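Local structure of probable chitinase (Chromobacterium violaceum, 5JH8) at residues Y64-N69 / N109-A114; V143-F148 / L173-Y178; N214-Y219 / G292-Y297. The protein probably binds chitin and, as in other family 18 glycosyl hydrolases, may cleave its beta-1,4 linkages. All coordinates share one frame; numbering follows the deposited sequence.

Contact 1: Y64-N69 / N109-A114; sequences YGCVSN and NVDFEA. With HIS (histidine), chain F.
Asn69 meets Phe112 and Glu113 at the C-terminal side of the paired strands. Its CG stands between its own backbone N and carbonyl carbon (chi1 60°), which turns the amide toward the opposite backbone. There it grips Glu113 twice. ND2 donates to Glu113 O at 2.9 Å, nearly straight and in the planes of both groups, while OD1 accepts from Glu113 N at 3.0 Å on a more bent path. The Asn69 CB lies over one face of the Phe112 ring, 4.1 Å from its centroid, as a CH-pi contact; Val110 CG1 lies against the opposite face, toward the rim.

On the other side of the sheet, Cys66 SG comes 3.8 Å from Asp111 CB. Asp111 has its CG anti to the backbone N (chi1 -176°), and OD2 accepts from bound histidine ND1 at 2.8 Å. One water joins this OD2 to Ser68 OG. Asp111 and Glu113 end a sequence resembling the family 18 signature, in which the glutamate is the catalytic acid of active relatives.

Strand 27-35 flanks strand 63-68, with Ile35 against Val67 and Phe112. Helix 78-85 packs on Asn69 and Phe112, and helix 120-135 covers Val110.

Contact 2: V143-F148 / L173-Y178; sequences VSVPAF and LQIMSY. With HIS (histidine), chain F.
Two neighbouring parallel strands of the family 18 TIM barrel pair here, with Ser144 beside Gln174 on the face that also carries Met176. The backbone ladder runs from Gln174 N to Val143 O (2.8 Å), through Val145 N to Gln174 O, to Met176 N on Val145 O.

The polar side-chain link is Ser144 OG, which donates to Gln174 OE1 at 2.7 Å, in the carbonyl plane and on a lone pair. Gln174 starts with its CG anti to the backbone N and then bends sharply at chi2 (-97°), which turns the amide along the strand. Its NE2 donates to Tyr178 OH at 3.0 Å and is also bonded to Ser295 OG. Tyr178 OH in turn meets bound histidine NE2 at 2.7 Å, with NE2 at the edge of the phenol ring. Met176 is deposited as selenomethionine in two conformers; in the conformer described here, CE is 3.8 Å from histidine CD2.

The other face is apolar. Val143 CB touches Leu173 CD2, and helix 163-169 packs on Leu173 and Val145. Ala147 CB rests 3.6 Å from Ile175 CG2. A water bridges Ala147 N and Met176 O, accepting from the first and donating to the second.

Asn109 ND2 is bonded to Ser144 OG, so a chain of hydrogen bonds runs through Gln174 to Tyr178. Bonds at both ends of the Gln174 amide fix its flip, and through NE2 it becomes a second-shell support for the tyrosine that meets the ligand.

Contact 3: N214-Y219 / G292-Y297; sequences NGIPAY and GGTSLY. With HIS (histidine), chain F; 6KY ((2S)-2-(dimethylamino)-4-(methylselanyl)butanoic acid), chain E.
Tyr297 joins the two strands through its backbone and reaches the pocket with its ring. Its O accepts a nearly linear bond from Ala218 N (2.8 Å), and its N donates to Ile216 O. From CB, which lies against Tyr178 OH, the side chain leaves with CG anti to the backbone N (chi1 -167°), carrying the ring over the bound histidine. CG is 4.1 Å from histidine NE2. On one flank CD1 meets Tyr219 CE1 at 4.1 Å, and CE1 lies 3.9 Å from the carbonyl O of 6KY, whose C is joined to the histidine N. On the other, CD2 sits near histidine NE2, and CE2 comes to 3.4 Å from histidine CD2, which lies over one face, toward the rim. CZ and OH reach the histidine CA, and OH is hydrogen-bonded to Tyr11.

Toward the start of the strands, Thr294 OG1 donates to Asn214 OD1 at 2.8 Å from above the carbonyl plane. Ser295 OG donates to Asn214 O at 2.7 Å. Ile216 CB packs on Leu296 CD1.

Two hydroxyls thus tie the strands, and Asp179 holds that of Tyr219. The rings probably suit the imidazole and N-methyl groups, while Asp179 is a polar partner of 6KY.

All three contacts are buried pairs of parallel strands in the TIM barrel, and each reaches the bound histidine. Contacts 1 and 2 are joined directly, since strands 107-111 and 142-146 are neighbours. Contacts 2 and 3 are likewise joined through strands 172-176 and 212-222. Contacts 1 and 3 lie about 16 Å apart, centre to centre, and do not touch. Their chemistry differs. Contact 1 offers carboxylates, contact 2 a glutamine, a tyrosine and a selenomethionine, and contact 3 two further tyrosine rings; Tyr178, Tyr219 and Tyr297 all meet 6KY. Glu113 packs against Met176, and Tyr178 against Tyr219, so one pocket is lined by all three.

Contact 1: Y64-N69 / N109-A114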
# COMPACT_ATOMS: atom_id res chain seq x y z
N TYR A 64 -12.87 3.23 -1.80
CA TYR A 64 -12.29 4.25 -0.94
C TYR A 64 -11.58 5.28 -1.80
O TYR A 64 -10.78 4.91 -2.67
CB TYR A 64 -11.32 3.64 0.08
CG TYR A 64 -11.99 2.85 1.17
CD1 TYR A 64 -12.55 1.61 0.93
CD2 TYR A 64 -12.09 3.36 2.44
CE1 TYR A 64 -13.19 0.91 1.95
CE2 TYR A 64 -12.72 2.68 3.45
CZ TYR A 64 -13.28 1.47 3.20
OH TYR A 64 -13.89 0.82 4.24
N GLY A 65 -11.82 6.55 -1.55
CA GLY A 65 -11.08 7.59 -2.24
C GLY A 65 -9.71 7.70 -1.61
O GLY A 65 -9.61 8.05 -0.44
N CYS A 66 -8.66 7.37 -2.37
CA CYS A 66 -7.29 7.38 -1.86
C CYS A 66 -6.64 8.70 -2.24
O CYS A 66 -6.46 9.00 -3.43
CB CYS A 66 -6.52 6.16 -2.38
SG CYS A 66 -4.77 6.13 -1.94
N VAL A 67 -6.35 9.49 -1.21
CA VAL A 67 -5.97 10.89 -1.34
C VAL A 67 -4.56 11.07 -0.79
O VAL A 67 -4.29 10.72 0.37
CB VAL A 67 -6.95 11.82 -0.62
CG1 VAL A 67 -6.54 13.26 -0.81
CG2 VAL A 67 -8.38 11.58 -1.07
N SER A 68 -3.69 11.64 -1.61
CA SER A 68 -2.27 11.74 -1.29
C SER A 68 -1.84 13.20 -1.14
O SER A 68 -2.42 14.12 -1.73
CB SER A 68 -1.43 11.06 -2.38
OG SER A 68 -1.79 9.68 -2.51
N ASN A 69 -0.78 13.39 -0.36
CA ASN A 69 -0.15 14.70 -0.18
C ASN A 69 0.99 14.87 -1.19
O ASN A 69 2.15 14.98 -0.84
CB ASN A 69 0.39 14.85 1.24
CG ASN A 69 1.43 13.80 1.58
OD1 ASN A 69 1.26 12.63 1.29
ND2 ASN A 69 2.50 14.22 2.25
N ASN A 109 -9.24 6.69 2.03
CA ASN A 109 -7.91 6.17 2.34
C ASN A 109 -6.95 7.36 2.31
O ASN A 109 -6.64 7.90 1.25
CB ASN A 109 -7.53 5.10 1.30
CG ASN A 109 -6.10 4.54 1.40
OD1 ASN A 109 -5.64 3.96 0.43
ND2 ASN A 109 -5.42 4.67 2.53
N VAL A 110 -6.51 7.81 3.49
CA VAL A 110 -5.46 8.82 3.59
C VAL A 110 -4.13 8.13 3.31
O VAL A 110 -3.74 7.20 4.02
CB VAL A 110 -5.46 9.48 4.97
CG1 VAL A 110 -4.18 10.35 5.12
CG2 VAL A 110 -6.71 10.33 5.17
N ASP A 111 -3.44 8.58 2.26
CA ASP A 111 -2.12 8.08 1.88
C ASP A 111 -1.17 9.27 1.96
O ASP A 111 -0.83 9.88 0.95
CB ASP A 111 -2.14 7.45 0.50
CG ASP A 111 -0.81 6.83 0.15
OD1 ASP A 111 0.07 6.76 1.03
OD2 ASP A 111 -0.62 6.41 -1.01
N PHE A 112 -0.81 9.64 3.19
CA PHE A 112 0.12 10.74 3.42
C PHE A 112 1.49 10.15 3.74
O PHE A 112 1.66 9.49 4.77
CB PHE A 112 -0.31 11.64 4.57
CG PHE A 112 -1.39 12.64 4.23
CD1 PHE A 112 -2.19 12.54 3.09
CD2 PHE A 112 -1.61 13.68 5.10
CE1 PHE A 112 -3.18 13.47 2.84
CE2 PHE A 112 -2.58 14.60 4.86
CZ PHE A 112 -3.37 14.50 3.73
N GLU A 113 2.43 10.35 2.83
CA GLU A 113 3.77 9.82 2.97
C GLU A 113 4.73 10.99 3.12
O GLU A 113 4.42 12.15 2.79
CB GLU A 113 4.10 8.91 1.78
CG GLU A 113 3.05 7.80 1.67
CD GLU A 113 3.36 6.71 0.66
OE1 GLU A 113 4.54 6.49 0.32
OE2 GLU A 113 2.39 6.06 0.22
N ALA A 114 5.89 10.72 3.71
CA ALA A 114 6.86 11.75 4.04
C ALA A 114 6.30 12.74 5.07
O ALA A 114 6.72 13.90 5.12
CB ALA A 114 7.35 12.48 2.79
N HIS F . 4.11 3.94 -3.65
CA HIS F . 2.84 4.53 -4.07
C HIS F . 3.11 5.76 -4.92
O HIS F . 4.17 6.39 -4.85
CB HIS F . 1.98 4.88 -2.85
CG HIS F . 1.43 3.68 -2.14
ND1 HIS F . 0.38 3.76 -1.26
CD2 HIS F . 1.81 2.38 -2.15
CE1 HIS F . 0.11 2.56 -0.78
NE2 HIS F . 0.98 1.70 -1.29
OXT HIS F . 2.25 6.16 -5.71
O HOH W 1 -0.80 7.55 -3.68

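Contact 2: V143-F148 / L173-Y178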
# COMPACT_ATOMS: atom_id res chain seq x y z
N VAL A 143 -5.95 4.44 6.85
CA VAL A 143 -4.73 5.25 6.82
C VAL A 143 -3.58 4.34 6.38
O VAL A 143 -3.29 3.35 7.05
CB VAL A 143 -4.43 5.93 8.16
CG1 VAL A 143 -3.18 6.81 8.04
CG2 VAL A 143 -5.61 6.77 8.61
N SER A 144 -2.93 4.69 5.28
CA SER A 144 -1.75 3.97 4.82
C SER A 144 -0.54 4.45 5.61
O SER A 144 -0.31 5.65 5.74
CB SER A 144 -1.52 4.18 3.32
OG SER A 144 -2.62 3.68 2.56
N VAL A 145 0.20 3.51 6.20
CA VAL A 145 1.38 3.88 6.98
C VAL A 145 2.57 3.06 6.52
O VAL A 145 2.41 1.94 6.03
CB VAL A 145 1.16 3.71 8.48
CG1 VAL A 145 0.03 4.58 8.95
CG2 VAL A 145 0.91 2.26 8.82
N PRO A 146 3.77 3.59 6.70
CA PRO A 146 4.97 2.80 6.44
C PRO A 146 5.06 1.65 7.44
O PRO A 146 4.59 1.76 8.58
CB PRO A 146 6.12 3.80 6.64
CG PRO A 146 5.51 5.13 6.63
CD PRO A 146 4.11 4.98 7.08
N ALA A 147 5.72 0.58 7.02
CA ALA A 147 5.89 -0.63 7.80
C ALA A 147 7.23 -0.59 8.51
O ALA A 147 8.28 -0.44 7.86
CB ALA A 147 5.83 -1.85 6.89
N PHE A 148 7.19 -0.73 9.83
CA PHE A 148 8.41 -0.70 10.64
C PHE A 148 8.12 -1.35 11.99
O PHE A 148 6.97 -1.62 12.34
CB PHE A 148 8.95 0.73 10.82
CG PHE A 148 7.96 1.70 11.42
CD1 PHE A 148 7.84 1.86 12.78
CD2 PHE A 148 7.16 2.48 10.59
CE1 PHE A 148 6.93 2.73 13.31
CE2 PHE A 148 6.27 3.38 11.12
CZ PHE A 148 6.14 3.50 12.49
N LEU A 173 -5.58 0.49 9.50
CA LEU A 173 -4.28 0.93 9.01
C LEU A 173 -3.86 -0.01 7.91
O LEU A 173 -3.85 -1.24 8.10
CB LEU A 173 -3.20 0.94 10.10
CG LEU A 173 -3.54 1.75 11.35
CD1 LEU A 173 -2.35 1.82 12.27
CD2 LEU A 173 -4.01 3.17 11.00
N GLN A 174 -3.51 0.56 6.76
CA GLN A 174 -2.98 -0.20 5.62
C GLN A 174 -1.47 -0.16 5.80
O GLN A 174 -0.83 0.85 5.51
CB GLN A 174 -3.47 0.40 4.30
CG GLN A 174 -3.11 -0.42 3.08
CD GLN A 174 -1.85 0.03 2.36
OE1 GLN A 174 -1.55 1.21 2.25
NE2 GLN A 174 -1.15 -0.94 1.80
N ILE A 175 -0.90 -1.25 6.31
CA ILE A 175 0.53 -1.29 6.60
C ILE A 175 1.26 -1.63 5.32
O ILE A 175 1.12 -2.74 4.78
CB ILE A 175 0.84 -2.30 7.70
CG1 ILE A 175 0.22 -1.84 9.02
CG2 ILE A 175 2.37 -2.47 7.82
CD1 ILE A 175 0.58 -2.69 10.20
N MSE A 176 2.07 -0.69 4.84
CA MSE A 176 2.73 -0.82 3.54
C MSE A 176 3.96 -1.70 3.70
O MSE A 176 5.12 -1.23 3.62
CB MSE A 176 3.10 0.56 3.00
CG MSE A 176 1.87 1.41 2.75
SE MSE A 176 2.28 3.26 2.33
CE MSE A 176 3.72 2.96 1.07
N SER A 177 3.71 -2.99 3.96
CA SER A 177 4.77 -3.96 4.19
C SER A 177 5.38 -4.44 2.87
O SER A 177 5.39 -5.63 2.53
CB SER A 177 4.28 -5.12 5.04
OG SER A 177 3.10 -5.71 4.55
N TYR A 178 5.92 -3.45 2.15
CA TYR A 178 6.67 -3.63 0.93
C TYR A 178 7.64 -2.45 0.83
O TYR A 178 7.59 -1.52 1.63
CB TYR A 178 5.75 -3.82 -0.31
CG TYR A 178 4.48 -2.99 -0.32
CD1 TYR A 178 4.51 -1.63 -0.54
CD2 TYR A 178 3.24 -3.59 -0.11
CE1 TYR A 178 3.34 -0.88 -0.56
CE2 TYR A 178 2.08 -2.86 -0.14
CZ TYR A 178 2.13 -1.51 -0.37
OH TYR A 178 0.93 -0.84 -0.39
N HIS F . 4.11 3.94 -3.65
CA HIS F . 2.84 4.53 -4.07
C HIS F . 3.11 5.76 -4.92
O HIS F . 4.17 6.39 -4.85
CB HIS F . 1.98 4.88 -2.85
CG HIS F . 1.43 3.68 -2.14
ND1 HIS F . 0.38 3.76 -1.26
CD2 HIS F . 1.81 2.38 -2.15
CE1 HIS F . 0.11 2.56 -0.78
NE2 HIS F . 0.98 1.70 -1.29
OXT HIS F . 2.25 6.16 -5.71
O HOH W 2 6.69 0.88 4.27

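Contact 3: N214-Y219 / G292-Y297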
# COMPACT_ATOMS: atom_id res chain seq x y z
N ASN A 214 -2.18 -6.11 6.30
CA ASN A 214 -0.82 -6.15 5.77
C ASN A 214 -0.84 -5.76 4.30
O ASN A 214 -1.89 -5.50 3.71
CB ASN A 214 -0.12 -7.47 6.09
CG ASN A 214 -0.66 -8.64 5.31
OD1 ASN A 214 -1.81 -8.66 4.90
ND2 ASN A 214 0.19 -9.67 5.12
N GLY A 215 0.35 -5.70 3.73
CA GLY A 215 0.53 -5.31 2.34
C GLY A 215 1.39 -6.31 1.61
O GLY A 215 2.43 -6.76 2.12
N ILE A 216 0.97 -6.65 0.39
CA ILE A 216 1.67 -7.63 -0.44
C ILE A 216 1.90 -7.00 -1.81
O ILE A 216 0.95 -6.52 -2.43
CB ILE A 216 0.89 -8.94 -0.59
CG1 ILE A 216 0.51 -9.49 0.79
CG2 ILE A 216 1.68 -9.93 -1.42
CD1 ILE A 216 -0.39 -10.73 0.73
N PRO A 217 3.15 -6.97 -2.28
CA PRO A 217 3.42 -6.37 -3.58
C PRO A 217 3.20 -7.34 -4.72
O PRO A 217 3.54 -8.52 -4.63
CB PRO A 217 4.91 -6.02 -3.47
CG PRO A 217 5.47 -7.17 -2.63
CD PRO A 217 4.38 -7.47 -1.62
N ALA A 218 2.65 -6.83 -5.82
CA ALA A 218 2.59 -7.53 -7.10
C ALA A 218 3.76 -7.15 -7.99
O ALA A 218 3.63 -7.01 -9.21
CB ALA A 218 1.25 -7.27 -7.79
N TYR A 219 4.92 -6.99 -7.36
CA TYR A 219 6.12 -6.55 -8.05
C TYR A 219 7.31 -6.92 -7.17
O TYR A 219 7.17 -7.26 -5.98
CB TYR A 219 6.13 -5.02 -8.34
CG TYR A 219 6.19 -4.19 -7.06
CD1 TYR A 219 5.04 -3.82 -6.37
CD2 TYR A 219 7.41 -3.82 -6.54
CE1 TYR A 219 5.11 -3.14 -5.19
CE2 TYR A 219 7.49 -3.13 -5.34
CZ TYR A 219 6.34 -2.80 -4.66
OH TYR A 219 6.37 -2.14 -3.47
N GLY A 292 -7.35 -7.68 10.06
CA GLY A 292 -8.56 -7.32 9.35
C GLY A 292 -8.57 -7.73 7.91
O GLY A 292 -9.65 -7.76 7.30
N GLY A 293 -7.40 -8.00 7.34
CA GLY A 293 -7.32 -8.39 5.95
C GLY A 293 -5.97 -8.03 5.39
O GLY A 293 -5.00 -7.85 6.13
N THR A 294 -5.93 -7.99 4.06
CA THR A 294 -4.70 -7.73 3.33
C THR A 294 -4.96 -6.67 2.28
O THR A 294 -6.10 -6.36 1.95
CB THR A 294 -4.14 -9.02 2.73
OG1 THR A 294 -2.80 -8.83 2.29
CG2 THR A 294 -4.99 -9.57 1.57
N SER A 295 -3.88 -6.13 1.75
CA SER A 295 -3.92 -5.13 0.70
C SER A 295 -2.86 -5.49 -0.34
O SER A 295 -1.78 -5.99 0.02
CB SER A 295 -3.69 -3.73 1.26
OG SER A 295 -2.42 -3.57 1.86
N LEU A 296 -3.19 -5.28 -1.61
CA LEU A 296 -2.38 -5.73 -2.74
C LEU A 296 -2.02 -4.53 -3.60
O LEU A 296 -2.92 -3.79 -4.02
CB LEU A 296 -3.14 -6.76 -3.58
CG LEU A 296 -3.64 -8.05 -2.89
CD1 LEU A 296 -2.59 -8.76 -2.04
CD2 LEU A 296 -4.92 -7.83 -2.06
N TYR A 297 -0.74 -4.35 -3.88
CA TYR A 297 -0.29 -3.19 -4.63
C TYR A 297 0.44 -3.68 -5.87
O TYR A 297 1.55 -4.21 -5.76
CB TYR A 297 0.64 -2.30 -3.78
CG TYR A 297 0.84 -0.95 -4.45
CD1 TYR A 297 1.83 -0.76 -5.38
CD2 TYR A 297 -0.05 0.08 -4.23
CE1 TYR A 297 1.98 0.43 -6.05
CE2 TYR A 297 0.08 1.28 -4.92
CZ TYR A 297 1.10 1.44 -5.83
OH TYR A 297 1.28 2.61 -6.53
N HIS F . 4.11 3.94 -3.65
CA HIS F . 2.84 4.53 -4.07
C HIS F . 3.11 5.76 -4.92
O HIS F . 4.17 6.39 -4.85
CB HIS F . 1.98 4.88 -2.85
CG HIS F . 1.43 3.68 -2.14
ND1 HIS F . 0.38 3.76 -1.26
CD2 HIS F . 1.81 2.38 -2.15
CE1 HIS F . 0.11 2.56 -0.78
NE2 HIS F . 0.98 1.70 -1.29
OXT HIS F . 2.25 6.16 -5.71
N 6KY E . 6.14 1.26 -4.03
CA 6KY E . 6.20 2.76 -3.96
C 6KY E . 4.93 3.35 -4.52
O 6KY E . 4.67 3.24 -5.72
CB 6KY E . 7.44 3.35 -4.68
CG 6KY E . 8.75 2.90 -4.02
SE 6KY E . 10.35 3.72 -4.79
CE 6KY E . 10.40 2.65 -6.42
CN1 6KY E . 6.29 0.70 -5.39
CN2 6KY E . 4.89 0.71 -3.44